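Local coordinates for protein kojibiose phosphorylase (PDB 6W0P) that is a carbohydrate phosphorylase of glycosyl hydrolase family 65, combining an N-terminal beta-sandwich, a central helical catalytic domain and a small C-terminal domain, at residues L119-Y124 with D284-N289; P419-F424 with K453-R458; K604-N609 with S629-K634. All coordinates share one frame; numbering follows the deposited sequence.

Contact 1 of 3, residues L119-Y124 with D284-N289; sequences LRSGLY and DLVKKN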
ATOM      1  N   LEU A 119      37.559 -20.935  11.404  1.00 29.29           N
ATOM      2  CA  LEU A 119      36.726 -21.476  10.300  1.00 29.35           C
ATOM      3  C   LEU A 119      36.912 -22.999  10.161  1.00 29.72           C
ATOM      4  O   LEU A 119      36.110 -23.595   9.434  1.00 29.21           O
ATOM      5  CB  LEU A 119      37.067 -20.751   9.008  1.00 28.83           C
ATOM      6  CG  LEU A 119      36.898 -19.234   9.001  1.00 28.91           C
ATOM      7  CD1 LEU A 119      37.366 -18.696   7.671  1.00 29.20           C
ATOM      8  CD2 LEU A 119      35.448 -18.809   9.269  1.00 29.12           C
ATOM      9  N   ARG A 120      37.842 -23.631  10.892  1.00 30.66           N
ATOM     10  CA  ARG A 120      38.072 -25.100  10.783  1.00 31.57           C
ATOM     11  C   ARG A 120      37.316 -25.871  11.870  1.00 30.49           C
ATOM     12  O   ARG A 120      37.254 -27.105  11.753  1.00 29.44           O
ATOM     13  CB  ARG A 120      39.566 -25.415  10.840  1.00 33.44           C
ATOM     14  CG  ARG A 120      40.389 -24.590   9.867  1.00 35.69           C
ATOM     15  CD  ARG A 120      41.841 -24.525  10.277  1.00 37.66           C
ATOM     16  NE  ARG A 120      41.966 -23.763  11.508  1.00 39.54           N
ATOM     17  CZ  ARG A 120      43.140 -23.406  12.033  1.00 41.93           C
ATOM     18  NH1 ARG A 120      44.265 -23.750  11.423  1.00 42.23           N
ATOM     19  NH2 ARG A 120      43.188 -22.700  13.151  1.00 42.51           N
ATOM     20  N   SER A 121      36.775 -25.188  12.886  1.00 30.03           N
ATOM     21  CA  SER A 121      36.151 -25.831  14.077  1.00 29.94           C
ATOM     22  C   SER A 121      34.818 -25.169  14.442  1.00 29.94           C
ATOM     23  O   SER A 121      33.951 -25.844  15.026  1.00 31.55           O
ATOM     24  CB  SER A 121      37.094 -25.816  15.257  1.00 30.27           C
ATOM     25  OG  SER A 121      37.322 -24.496  15.737  1.00 29.10           O
ATOM     26  N   GLY A 122      34.626 -23.912  14.084  1.00 29.36           N
ATOM     27  CA  GLY A 122      33.475 -23.140  14.552  1.00 29.04           C
ATOM     28  C   GLY A 122      33.706 -22.740  15.996  1.00 29.18           C
ATOM     29  O   GLY A 122      32.738 -22.423  16.650  1.00 28.13           O
ATOM     30  N   LEU A 123      34.961 -22.766  16.454  1.00 29.59           N
ATOM     31  CA  LEU A 123      35.341 -22.277  17.795  1.00 30.34           C
ATOM     32  C   LEU A 123      35.260 -20.751  17.758  1.00 31.13           C
ATOM     33  O   LEU A 123      35.904 -20.114  16.877  1.00 30.95           O
ATOM     34  CB  LEU A 123      36.746 -22.738  18.193  1.00 30.44           C
ATOM     35  CG  LEU A 123      37.214 -22.138  19.523  1.00 30.60           C
ATOM     36  CD1 LEU A 123      36.251 -22.534  20.623  1.00 30.74           C
ATOM     37  CD2 LEU A 123      38.627 -22.566  19.891  1.00 30.65           C
ATOM     38  N   TYR A 124      34.426 -20.195  18.627  1.00 32.19           N
ATOM     39  CA  TYR A 124      34.279 -18.737  18.808  1.00 33.27           C
ATOM     40  C   TYR A 124      34.863 -18.426  20.186  1.00 33.98           C
ATOM     41  O   TYR A 124      34.395 -18.992  21.193  1.00 33.05           O
ATOM     42  CB  TYR A 124      32.825 -18.305  18.607  1.00 34.18           C
ATOM     43  CG  TYR A 124      32.623 -16.853  18.941  1.00 35.58           C
ATOM     44  CD1 TYR A 124      33.330 -15.881  18.265  1.00 36.00           C
ATOM     45  CD2 TYR A 124      31.800 -16.454  19.974  1.00 37.29           C
ATOM     46  CE1 TYR A 124      33.201 -14.542  18.578  1.00 36.95           C
ATOM     47  CE2 TYR A 124      31.675 -15.115  20.316  1.00 38.14           C
ATOM     48  CZ  TYR A 124      32.376 -14.153  19.613  1.00 37.38           C
ATOM     49  OH  TYR A 124      32.288 -12.829  19.937  1.00 37.43           O
ATOM     50  N   ASP A 284      37.559 -31.686  23.536  1.00 36.65           N
ATOM     51  CA  ASP A 284      37.182 -32.870  22.715  1.00 37.00           C
ATOM     52  C   ASP A 284      36.002 -32.523  21.810  1.00 35.90           C
ATOM     53  O   ASP A 284      35.906 -33.101  20.706  1.00 36.19           O
ATOM     54  CB  ASP A 284      36.880 -34.089  23.593  1.00 38.91           C
ATOM     55  CG  ASP A 284      38.121 -34.897  23.962  1.00 40.74           C
ATOM     56  OD1 ASP A 284      39.248 -34.536  23.497  1.00 40.85           O
ATOM     57  OD2 ASP A 284      37.956 -35.893  24.688  1.00 42.76           O
ATOM     58  N   LEU A 285      35.147 -31.593  22.233  1.00 35.05           N
ATOM     59  CA  LEU A 285      33.990 -31.141  21.414  1.00 34.03           C
ATOM     60  C   LEU A 285      34.462 -30.182  20.304  1.00 32.90           C
ATOM     61  O   LEU A 285      33.829 -30.150  19.251  1.00 31.97           O
ATOM     62  CB  LEU A 285      32.950 -30.527  22.352  1.00 33.75           C
ATOM     63  CG  LEU A 285      32.332 -31.566  23.276  1.00 34.39           C
ATOM     64  CD1 LEU A 285      31.552 -30.939  24.406  1.00 34.27           C
ATOM     65  CD2 LEU A 285      31.463 -32.521  22.473  1.00 35.07           C
ATOM     66  N   VAL A 286      35.555 -29.455  20.515  1.00 33.48           N
ATOM     67  CA  VAL A 286      36.204 -28.663  19.431  1.00 34.36           C
ATOM     68  C   VAL A 286      36.695 -29.656  18.362  1.00 35.80           C
ATOM     69  O   VAL A 286      36.429 -29.413  17.186  1.00 35.55           O
ATOM     70  CB  VAL A 286      37.347 -27.764  19.942  1.00 33.99           C
ATOM     71  CG1 VAL A 286      37.990 -26.986  18.802  1.00 34.14           C
ATOM     72  CG2 VAL A 286      36.883 -26.816  21.043  1.00 34.28           C
ATOM     73  N   LYS A 287      37.362 -30.740  18.765  1.00 37.40           N
ATOM     74  CA  LYS A 287      37.877 -31.784  17.835  1.00 38.64           C
ATOM     75  C   LYS A 287      36.702 -32.408  17.081  1.00 38.01           C
ATOM     76  O   LYS A 287      36.833 -32.584  15.875  1.00 40.74           O
ATOM     77  CB  LYS A 287      38.678 -32.859  18.568  1.00 39.82           C
ATOM     78  CG  LYS A 287      40.032 -32.395  19.077  1.00 41.65           C
ATOM     79  CD  LYS A 287      40.775 -33.478  19.817  1.00 43.49           C
ATOM     80  CE  LYS A 287      42.085 -33.006  20.407  1.00 45.48           C
ATOM     81  NZ  LYS A 287      42.993 -34.151  20.663  1.00 47.72           N
ATOM     82  N   LYS A 288      35.588 -32.666  17.758  1.00 37.43           N
ATOM     83  CA  LYS A 288      34.364 -33.238  17.143  1.00 36.31           C
ATOM     84  C   LYS A 288      33.846 -32.287  16.057  1.00 35.53           C
ATOM     85  O   LYS A 288      33.591 -32.766  14.927  1.00 34.67           O
ATOM     86  CB  LYS A 288      33.310 -33.510  18.207  1.00 36.10           C
ATOM     87  CG  LYS A 288      32.042 -34.175  17.703  1.00 35.72           C
ATOM     88  CD  LYS A 288      31.027 -34.283  18.802  1.00 35.97           C
ATOM     89  CE  LYS A 288      29.796 -35.061  18.404  1.00 36.12           C
ATOM     90  NZ  LYS A 288      28.625 -34.635  19.214  1.00 36.13           N
ATOM     91  N   ASN A 289      33.786 -30.986  16.348  1.00 33.85           N
ATOM     92  CA  ASN A 289      33.304 -29.997  15.359  1.00 33.61           C
ATOM     93  C   ASN A 289      34.299 -29.942  14.199  1.00 33.75           C
ATOM     94  O   ASN A 289      33.865 -29.826  13.049  1.00 33.31           O
ATOM     95  CB  ASN A 289      33.071 -28.616  15.963  1.00 33.00           C
ATOM     96  CG  ASN A 289      31.609 -28.284  16.079  1.00 32.07           C
ATOM     97  OD1 ASN A 289      30.777 -29.175  16.190  1.00 32.04           O
ATOM     98  ND2 ASN A 289      31.299 -27.004  16.060  1.00 31.88           N
TER

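Contact 2 of 3, residues P419-F424 with K453-R458; sequences PSTGVF and KFLLSR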
ATOM      1  N   PRO A 419       8.711 -17.458  -6.995  1.00 28.02           N
ATOM      2  CA  PRO A 419       8.900 -18.530  -6.013  1.00 27.83           C
ATOM      3  C   PRO A 419       8.369 -19.887  -6.500  1.00 28.72           C
ATOM      4  O   PRO A 419       8.996 -20.905  -6.226  1.00 28.90           O
ATOM      5  CB  PRO A 419       8.134 -18.059  -4.775  1.00 27.93           C
ATOM      6  CG  PRO A 419       7.877 -16.569  -4.994  1.00 27.67           C
ATOM      7  CD  PRO A 419       7.827 -16.383  -6.491  1.00 27.77           C
ATOM      8  N   SER A 420       7.237 -19.870  -7.216  1.00 28.56           N
ATOM      9  CA  SER A 420       6.553 -21.066  -7.758  1.00 28.84           C
ATOM     10  C   SER A 420       7.380 -21.668  -8.906  1.00 28.78           C
ATOM     11  O   SER A 420       7.713 -22.845  -8.825  1.00 28.61           O
ATOM     12  CB  SER A 420       5.144 -20.738  -8.177  1.00 29.00           C
ATOM     13  OG  SER A 420       4.355 -20.413  -7.045  1.00 28.71           O
ATOM     14  N   THR A 421       7.782 -20.890  -9.905  1.00 28.90           N
ATOM     15  CA  THR A 421       8.707 -21.397 -10.954  1.00 29.36           C
ATOM     16  C   THR A 421      10.066 -21.722 -10.315  1.00 29.48           C
ATOM     17  O   THR A 421      10.714 -22.654 -10.775  1.00 30.26           O
ATOM     18  CB  THR A 421       8.773 -20.468 -12.165  1.00 29.34           C
ATOM     19  OG1 THR A 421       9.249 -19.175 -11.781  1.00 29.48           O
ATOM     20  CG2 THR A 421       7.428 -20.370 -12.845  1.00 29.31           C
ATOM     21  N   GLY A 422      10.448 -21.044  -9.238  1.00 29.31           N
ATOM     22  CA  GLY A 422      11.704 -21.340  -8.515  1.00 29.22           C
ATOM     23  C   GLY A 422      11.724 -22.737  -7.904  1.00 28.61           C
ATOM     24  O   GLY A 422      12.767 -23.428  -7.998  1.00 28.51           O
ATOM     25  N   VAL A 423      10.629 -23.158  -7.289  1.00 28.22           N
ATOM     26  CA  VAL A 423      10.479 -24.567  -6.811  1.00 28.78           C
ATOM     27  C   VAL A 423      10.502 -25.504  -8.026  1.00 29.25           C
ATOM     28  O   VAL A 423      11.224 -26.494  -7.965  1.00 29.67           O
ATOM     29  CB  VAL A 423       9.262 -24.764  -5.884  1.00 28.42           C
ATOM     30  CG1 VAL A 423       9.139 -26.201  -5.410  1.00 28.26           C
ATOM     31  CG2 VAL A 423       9.342 -23.834  -4.671  1.00 27.92           C
ATOM     32  N   PHE A 424       9.815 -25.190  -9.125  1.00 30.34           N
ATOM     33  CA  PHE A 424       9.874 -26.030 -10.349  1.00 30.89           C
ATOM     34  C   PHE A 424      11.349 -26.203 -10.754  1.00 31.57           C
ATOM     35  O   PHE A 424      11.820 -27.359 -10.891  1.00 32.51           O
ATOM     36  CB  PHE A 424       9.064 -25.445 -11.500  1.00 31.43           C
ATOM     37  CG  PHE A 424       9.758 -25.654 -12.821  1.00 31.94           C
ATOM     38  CD1 PHE A 424       9.973 -26.934 -13.313  1.00 32.57           C
ATOM     39  CD2 PHE A 424      10.230 -24.581 -13.552  1.00 31.75           C
ATOM     40  CE1 PHE A 424      10.680 -27.136 -14.490  1.00 32.80           C
ATOM     41  CE2 PHE A 424      10.922 -24.781 -14.738  1.00 32.39           C
ATOM     42  CZ  PHE A 424      11.148 -26.058 -15.208  1.00 32.28           C
ATOM     43  N   LYS A 453      -0.868 -26.331 -12.039  1.00 36.80           N
ATOM     44  CA  LYS A 453      -2.292 -25.943 -11.803  1.00 37.64           C
ATOM     45  C   LYS A 453      -2.401 -24.451 -11.460  1.00 37.84           C
ATOM     46  O   LYS A 453      -3.283 -23.764 -12.021  1.00 39.13           O
ATOM     47  CB  LYS A 453      -2.876 -26.776 -10.666  1.00 38.38           C
ATOM     48  CG  LYS A 453      -3.401 -28.129 -11.095  1.00 39.75           C
ATOM     49  CD  LYS A 453      -3.787 -29.024  -9.934  1.00 41.07           C
ATOM     50  CE  LYS A 453      -4.882 -28.485  -9.036  1.00 41.05           C
ATOM     51  NZ  LYS A 453      -4.826 -29.127  -7.697  1.00 41.61           N
ATOM     52  N   PHE A 454      -1.552 -23.944 -10.560  1.00 37.12           N
ATOM     53  CA  PHE A 454      -1.549 -22.501 -10.205  1.00 36.22           C
ATOM     54  C   PHE A 454      -1.232 -21.661 -11.444  1.00 35.62           C
ATOM     55  O   PHE A 454      -1.959 -20.708 -11.720  1.00 34.30           O
ATOM     56  CB  PHE A 454      -0.569 -22.217  -9.074  1.00 35.84           C
ATOM     57  CG  PHE A 454      -0.313 -20.754  -8.869  1.00 34.83           C
ATOM     58  CD1 PHE A 454      -1.348 -19.905  -8.524  1.00 34.50           C
ATOM     59  CD2 PHE A 454       0.960 -20.230  -9.023  1.00 34.41           C
ATOM     60  CE1 PHE A 454      -1.114 -18.551  -8.336  1.00 34.09           C
ATOM     61  CE2 PHE A 454       1.185 -18.879  -8.836  1.00 34.10           C
ATOM     62  CZ  PHE A 454       0.152 -18.045  -8.488  1.00 33.96           C
ATOM     63  N   LEU A 455      -0.196 -22.044 -12.194  1.00 36.48           N
ATOM     64  CA  LEU A 455       0.292 -21.254 -13.350  1.00 36.29           C
ATOM     65  C   LEU A 455      -0.807 -21.196 -14.415  1.00 36.99           C
ATOM     66  O   LEU A 455      -0.937 -20.140 -15.059  1.00 36.22           O
ATOM     67  CB  LEU A 455       1.584 -21.866 -13.889  1.00 36.14           C
ATOM     68  CG  LEU A 455       2.825 -21.651 -13.028  1.00 36.77           C
ATOM     69  CD1 LEU A 455       4.058 -22.244 -13.707  1.00 37.73           C
ATOM     70  CD2 LEU A 455       3.056 -20.175 -12.720  1.00 36.12           C
ATOM     71  N   LEU A 456      -1.573 -22.282 -14.577  1.00 38.29           N
ATOM     72  CA  LEU A 456      -2.656 -22.408 -15.600  1.00 39.36           C
ATOM     73  C   LEU A 456      -3.908 -21.636 -15.185  1.00 37.51           C
ATOM     74  O   LEU A 456      -4.643 -21.237 -16.085  1.00 35.70           O
ATOM     75  CB  LEU A 456      -3.005 -23.885 -15.816  1.00 42.57           C
ATOM     76  CG  LEU A 456      -2.031 -24.654 -16.702  1.00 44.84           C
ATOM     77  CD1 LEU A 456      -2.274 -26.153 -16.606  1.00 46.49           C
ATOM     78  CD2 LEU A 456      -2.132 -24.183 -18.143  1.00 45.52           C
ATOM     79  N   SER A 457      -4.148 -21.462 -13.882  1.00 37.00           N
ATOM     80  CA  SER A 457      -5.304 -20.702 -13.344  1.00 36.69           C
ATOM     81  C   SER A 457      -4.995 -19.207 -13.215  1.00 35.70           C
ATOM     82  O   SER A 457      -5.908 -18.412 -13.411  1.00 34.79           O
ATOM     83  CB  SER A 457      -5.759 -21.267 -12.042  1.00 37.89           C
ATOM     84  OG  SER A 457      -4.667 -21.493 -11.177  1.00 38.39           O
ATOM     85  N   ARG A 458      -3.774 -18.824 -12.829  1.00 35.91           N
ATOM     86  CA  ARG A 458      -3.400 -17.399 -12.641  1.00 33.96           C
ATOM     87  C   ARG A 458      -3.035 -16.840 -14.016  1.00 34.09           C
ATOM     88  O   ARG A 458      -3.290 -15.639 -14.283  1.00 33.44           O
ATOM     89  CB  ARG A 458      -2.266 -17.263 -11.617  1.00 34.13           C
ATOM     90  CG  ARG A 458      -1.717 -15.845 -11.443  1.00 33.15           C
ATOM     91  CD  ARG A 458      -2.830 -14.844 -11.176  1.00 33.03           C
ATOM     92  NE  ARG A 458      -2.373 -13.480 -10.945  1.00 33.03           N
ATOM     93  CZ  ARG A 458      -1.994 -12.619 -11.880  1.00 32.81           C
ATOM     94  NH1 ARG A 458      -2.001 -12.942 -13.162  1.00 33.18           N
ATOM     95  NH2 ARG A 458      -1.630 -11.405 -11.528  1.00 33.32           N
TER

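Contact 3 of 3, residues K604-N609 with S629-K634; sequences KQLLAN and SIIASK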
ATOM      1  N   LYS A 604      25.992 -15.428 -29.208  1.00 38.32           N
ATOM      2  CA  LYS A 604      25.420 -14.211 -29.840  1.00 38.27           C
ATOM      3  C   LYS A 604      24.139 -13.797 -29.099  1.00 35.89           C
ATOM      4  O   LYS A 604      23.907 -12.600 -28.974  1.00 35.19           O
ATOM      5  CB  LYS A 604      25.155 -14.456 -31.329  1.00 40.19           C
ATOM      6  CG  LYS A 604      26.394 -14.381 -32.208  1.00 41.73           C
ATOM      7  CD  LYS A 604      26.109 -14.620 -33.681  1.00 43.19           C
ATOM      8  CE  LYS A 604      27.301 -14.287 -34.560  1.00 44.57           C
ATOM      9  NZ  LYS A 604      27.051 -14.664 -35.969  1.00 46.03           N
ATOM     10  N   GLN A 605      23.327 -14.755 -28.655  1.00 34.38           N
ATOM     11  CA  GLN A 605      22.067 -14.465 -27.896  1.00 32.95           C
ATOM     12  C   GLN A 605      22.385 -13.810 -26.549  1.00 31.50           C
ATOM     13  O   GLN A 605      21.768 -12.767 -26.228  1.00 30.78           O
ATOM     14  CB  GLN A 605      21.247 -15.736 -27.727  1.00 31.93           C
ATOM     15  CG  GLN A 605      20.542 -16.124 -29.025  1.00 32.16           C
ATOM     16  CD  GLN A 605      19.838 -17.445 -28.875  1.00 31.71           C
ATOM     17  OE1 GLN A 605      20.410 -18.403 -28.362  1.00 31.14           O
ATOM     18  NE2 GLN A 605      18.574 -17.472 -29.268  1.00 31.83           N
ATOM     19  N   LEU A 606      23.316 -14.401 -25.806  1.00 30.73           N
ATOM     20  CA  LEU A 606      23.793 -13.861 -24.508  1.00 30.21           C
ATOM     21  C   LEU A 606      24.397 -12.470 -24.715  1.00 29.76           C
ATOM     22  O   LEU A 606      24.105 -11.578 -23.887  1.00 28.89           O
ATOM     23  CB  LEU A 606      24.804 -14.829 -23.908  1.00 30.18           C
ATOM     24  CG  LEU A 606      24.240 -16.177 -23.479  1.00 30.27           C
ATOM     25  CD1 LEU A 606      25.350 -17.206 -23.402  1.00 30.45           C
ATOM     26  CD2 LEU A 606      23.547 -16.051 -22.122  1.00 30.16           C
ATOM     27  N   LEU A 607      25.206 -12.269 -25.756  1.00 29.66           N
ATOM     28  CA  LEU A 607      25.896 -10.959 -25.934  1.00 30.33           C
ATOM     29  C   LEU A 607      24.846  -9.906 -26.317  1.00 30.08           C
ATOM     30  O   LEU A 607      24.890  -8.803 -25.757  1.00 30.48           O
ATOM     31  CB  LEU A 607      27.050 -11.084 -26.939  1.00 31.10           C
ATOM     32  CG  LEU A 607      27.812  -9.804 -27.317  1.00 32.02           C
ATOM     33  CD1 LEU A 607      28.734  -9.326 -26.213  1.00 32.08           C
ATOM     34  CD2 LEU A 607      28.643 -10.014 -28.590  1.00 32.96           C
ATOM     35  N   ALA A 608      23.885 -10.229 -27.176  1.00 29.75           N
ATOM     36  CA  ALA A 608      22.854  -9.249 -27.586  1.00 29.54           C
ATOM     37  C   ALA A 608      22.077  -8.817 -26.340  1.00 28.79           C
ATOM     38  O   ALA A 608      21.955  -7.618 -26.101  1.00 28.85           O
ATOM     39  CB  ALA A 608      21.943  -9.835 -28.631  1.00 29.42           C
ATOM     40  N   ASN A 609      21.617  -9.772 -25.533  1.00 28.53           N
ATOM     41  CA  ASN A 609      20.778  -9.467 -24.337  1.00 27.89           C
ATOM     42  C   ASN A 609      21.638  -8.817 -23.255  1.00 27.69           C
ATOM     43  O   ASN A 609      21.143  -7.908 -22.591  1.00 27.39           O
ATOM     44  CB  ASN A 609      20.004 -10.689 -23.872  1.00 27.41           C
ATOM     45  CG  ASN A 609      18.933 -11.062 -24.871  1.00 27.74           C
ATOM     46  OD1 ASN A 609      17.815 -10.579 -24.732  1.00 28.21           O
ATOM     47  ND2 ASN A 609      19.256 -11.877 -25.879  1.00 27.28           N
ATOM     48  N   SER A 629      28.559 -11.100 -13.894  1.00 27.96           N
ATOM     49  CA  SER A 629      29.960 -11.600 -13.949  1.00 28.29           C
ATOM     50  C   SER A 629      29.968 -12.942 -14.684  1.00 28.79           C
ATOM     51  O   SER A 629      30.834 -13.131 -15.559  1.00 28.49           O
ATOM     52  CB  SER A 629      30.626 -11.761 -12.607  1.00 28.34           C
ATOM     53  OG  SER A 629      31.956 -12.253 -12.811  1.00 28.46           O
ATOM     54  N   ILE A 630      29.020 -13.827 -14.353  1.00 28.59           N
ATOM     55  CA  ILE A 630      28.994 -15.217 -14.893  1.00 28.98           C
ATOM     56  C   ILE A 630      28.715 -15.144 -16.380  1.00 29.35           C
ATOM     57  O   ILE A 630      29.415 -15.825 -17.122  1.00 29.60           O
ATOM     58  CB  ILE A 630      27.982 -16.114 -14.163  1.00 28.75           C
ATOM     59  CG1 ILE A 630      28.491 -16.431 -12.750  1.00 28.55           C
ATOM     60  CG2 ILE A 630      27.707 -17.370 -14.976  1.00 28.95           C
ATOM     61  CD1 ILE A 630      27.410 -16.651 -11.737  1.00 28.63           C
ATOM     62  N   ILE A 631      27.725 -14.347 -16.779  1.00 30.05           N
ATOM     63  CA  ILE A 631      27.353 -14.202 -18.214  1.00 30.19           C
ATOM     64  C   ILE A 631      28.521 -13.520 -18.941  1.00 30.13           C
ATOM     65  O   ILE A 631      28.850 -13.984 -20.023  1.00 29.49           O
ATOM     66  CB  ILE A 631      26.010 -13.478 -18.385  1.00 30.25           C
ATOM     67  CG1 ILE A 631      24.866 -14.348 -17.867  1.00 30.72           C
ATOM     68  CG2 ILE A 631      25.787 -13.062 -19.837  1.00 30.59           C
ATOM     69  CD1 ILE A 631      23.530 -13.601 -17.751  1.00 30.87           C
ATOM     70  N   ALA A 632      29.116 -12.470 -18.376  1.00 29.89           N
ATOM     71  CA  ALA A 632      30.279 -11.768 -18.972  1.00 30.36           C
ATOM     72  C   ALA A 632      31.386 -12.781 -19.258  1.00 30.79           C
ATOM     73  O   ALA A 632      31.876 -12.786 -20.383  1.00 31.42           O
ATOM     74  CB  ALA A 632      30.795 -10.670 -18.075  1.00 30.42           C
ATOM     75  N   SER A 633      31.746 -13.623 -18.286  1.00 31.05           N
ATOM     76  CA  SER A 633      32.778 -14.680 -18.463  1.00 32.01           C
ATOM     77  C   SER A 633      32.410 -15.563 -19.669  1.00 32.86           C
ATOM     78  O   SER A 633      33.250 -15.765 -20.532  1.00 32.01           O
ATOM     79  CB  SER A 633      32.953 -15.517 -17.215  1.00 31.61           C
ATOM     80  OG  SER A 633      33.807 -14.883 -16.283  1.00 31.29           O
ATOM     81  N   LYS A 634      31.170 -16.064 -19.702  1.00 34.63           N
ATOM     82  CA  LYS A 634      30.638 -16.991 -20.736  1.00 35.61           C
ATOM     83  C   LYS A 634      30.816 -16.386 -22.133  1.00 35.83           C
ATOM     84  O   LYS A 634      31.060 -17.181 -23.071  1.00 36.59           O
ATOM     85  CB  LYS A 634      29.164 -17.281 -20.451  1.00 37.11           C
ATOM     86  CG  LYS A 634      28.519 -18.382 -21.280  1.00 38.84           C
ATOM     87  CD  LYS A 634      28.979 -19.774 -20.945  1.00 40.60           C
ATOM     88  CE  LYS A 634      28.625 -20.215 -19.530  1.00 42.19           C
ATOM     89  NZ  LYS A 634      29.299 -21.495 -19.156  1.00 42.24           N
TER

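Contact 1 of 3, residues L119-Y124 with D284-N289
Asn289 of helix 282-300 reaches into the turn that joins the antiparallel strands 109-118 and 123-132, and the backbone carbonyl of Ser121 receives it. The side chain can be followed outward. Its CB already lies 3.1 Å from Ser121 O, its CG is 3.5 Å from the same Ser121 O, and its ND2 closes on that oxygen with a hydrogen bond of 3.1 Å. The N-H...O angle of 145° shows a moderately bent bond, although the donor sits almost in line with the carbonyl, at a C=O...N angle of 165°. A chi1 of -108°, well off a staggered value, lays the CB-CG-ND2 edge along Ser121 O and leaves OD1 turned away from it. Both ends of the amide are used beyond the turn: ND2 also donates to Leu145 O, and OD1 accepts from the backbone N of Met147, next to the neighbouring strand 135-145.

One helical turn earlier, Val286 supplies the apolar half of the contact. Its CG1, anti to the backbone N, packs 3.8 Å from Ser121 CB, while CG2 meets Leu123 CD1 at 4.3 Å. The hydroxyl of Ser121 is turned back onto its own chain: OG accepts from Leu123 N at 3.0 Å, an ST turn that shapes the hairpin connection, in which Gly122 adopts a positive phi.

The geometry thus joins a helix following the sandwich strands in sequence to two adjacent hairpin connections of the large sheet. Because a single neutral amide serves two carbonyls and one backbone N-H, it pairs main-chain polar groups of both connections, that of buried Ser121 among them, without bringing a charge to the interface, and its flip state is settled by the donors and acceptors around it.

Contact 2 of 3, residues P419-F424 with K453-R458
Thr421 and Leu455 meet methyl to methyl between helices 418-434 and 437-458, with Thr421 CG2 4.0 Å from Leu455 CD1 and the two side chains crossing at about a right angle. Beside them Ser420 approaches Phe454: its OG lies 3.9 Å from Phe454 CD2 and 4.0 Å from Phe454 CE2, an oblique approach to the CD2-CE2 bond. No hydrogen bond spans the pair of segments. The backbones stay well apart, the nearest alpha carbons being those of Ser420 and Leu455 at 8.4 Å, so side chains alone bridge the gap, and they touch at few points.

Torsions explain who touches whom. Thr421 has chi1 of 61°, which places CG2 beside its backbone N, on the side of Leu455. Phe454 extends with CG opposite the backbone N (chi1 168°), carrying its ring out to the Ser420 hydroxyl.

The next shell holds these groups in position. Ser420 OG accepts a hydrogen bond from the backbone N of Phe396, so its polar partner is this loop and not the ring. Phe454 makes an edge-to-face pair with Phe417 and also touches Cys395, while Met492 of helix 487-504 packs against Thr421. Farther along the second helix, Arg458 donates to Tyr471 O and makes a weak, long ion pair with Asp577 of the second subunit, bringing this helix end near the dimer partner.

The two helices follow one another in sequence and run roughly antiparallel here, a helical hairpin as expected in the alpha/alpha barrel of this family. All four touching residues are buried. The pairing across the segments therefore rests on dispersion and shape, and the hydroxyl lying next to the aromatic ring draws its hydrogen bond from a main-chain N-H of the adjoining loop.

Contact 3 of 3, residues K604-N609 with S629-K634
Two obliquely antiparallel helices of the central catalytic domain, 603-613 and 624-634, pack here through Leu606, which faces Ile631 and Lys634 in the alpha/alpha-barrel fold expected for family 65. Their closest alpha carbons are Leu606 and Ile631, 7.2 Å apart, near enough for short apolar side chains to span the gap. The isobutyl fork of Leu606 divides its contacts: CD2 approaches Ile631 CG2 at 4.4 Å, and CD1 rests 4.0 Å from Lys634 CG.

Lys634 takes part through its aliphatic stem. Its CG stands opposite the backbone N (chi1 -171°), which brings it to Leu606. The chain then bends at both chi2 and chi3, so the ammonium end leads away from the leucine and the contact stays apolar.

Around this pair, Ile631 also packs on Leu591 of helix 590-596 and on Tyr610, while Ile635 touches Leu606. Lys634 O accepts from Gln603 NE2, a polar tie between the end of one helix and the start of the other.

Within the first helix, Asn609 is fixed by bonds at both ends of its amide. OD1 receives the backbone N of Phe546, and ND2 donates to Leu544 O as well as to Gln605 O at 2.7 Å. That last bond is nearly straight (173°); Asn609 N reaches the same Gln605 O from the opposite face of its carbonyl plane, at 3.1 Å.

From the N terminus, contact 1 closes first, and its loop is long: the 159 residues between its segments include most of the sandwich strands, and the return is made by helix 282-300. Contact 2 then closes a short helical hairpin, and contact 3 another short excursion between helices further on. The three lie in series, with none nested or crossed. Contacts 1 and 2 sit on opposite sides of the chain's centre, their own centres about 42 Å apart; contacts 2 and 3, both in the central domain, have centres about 27 Å apart and do not touch. Contact 1 thus joins sandwich to following helix, while contacts 2 and 3 pair helices within the catalytic domain.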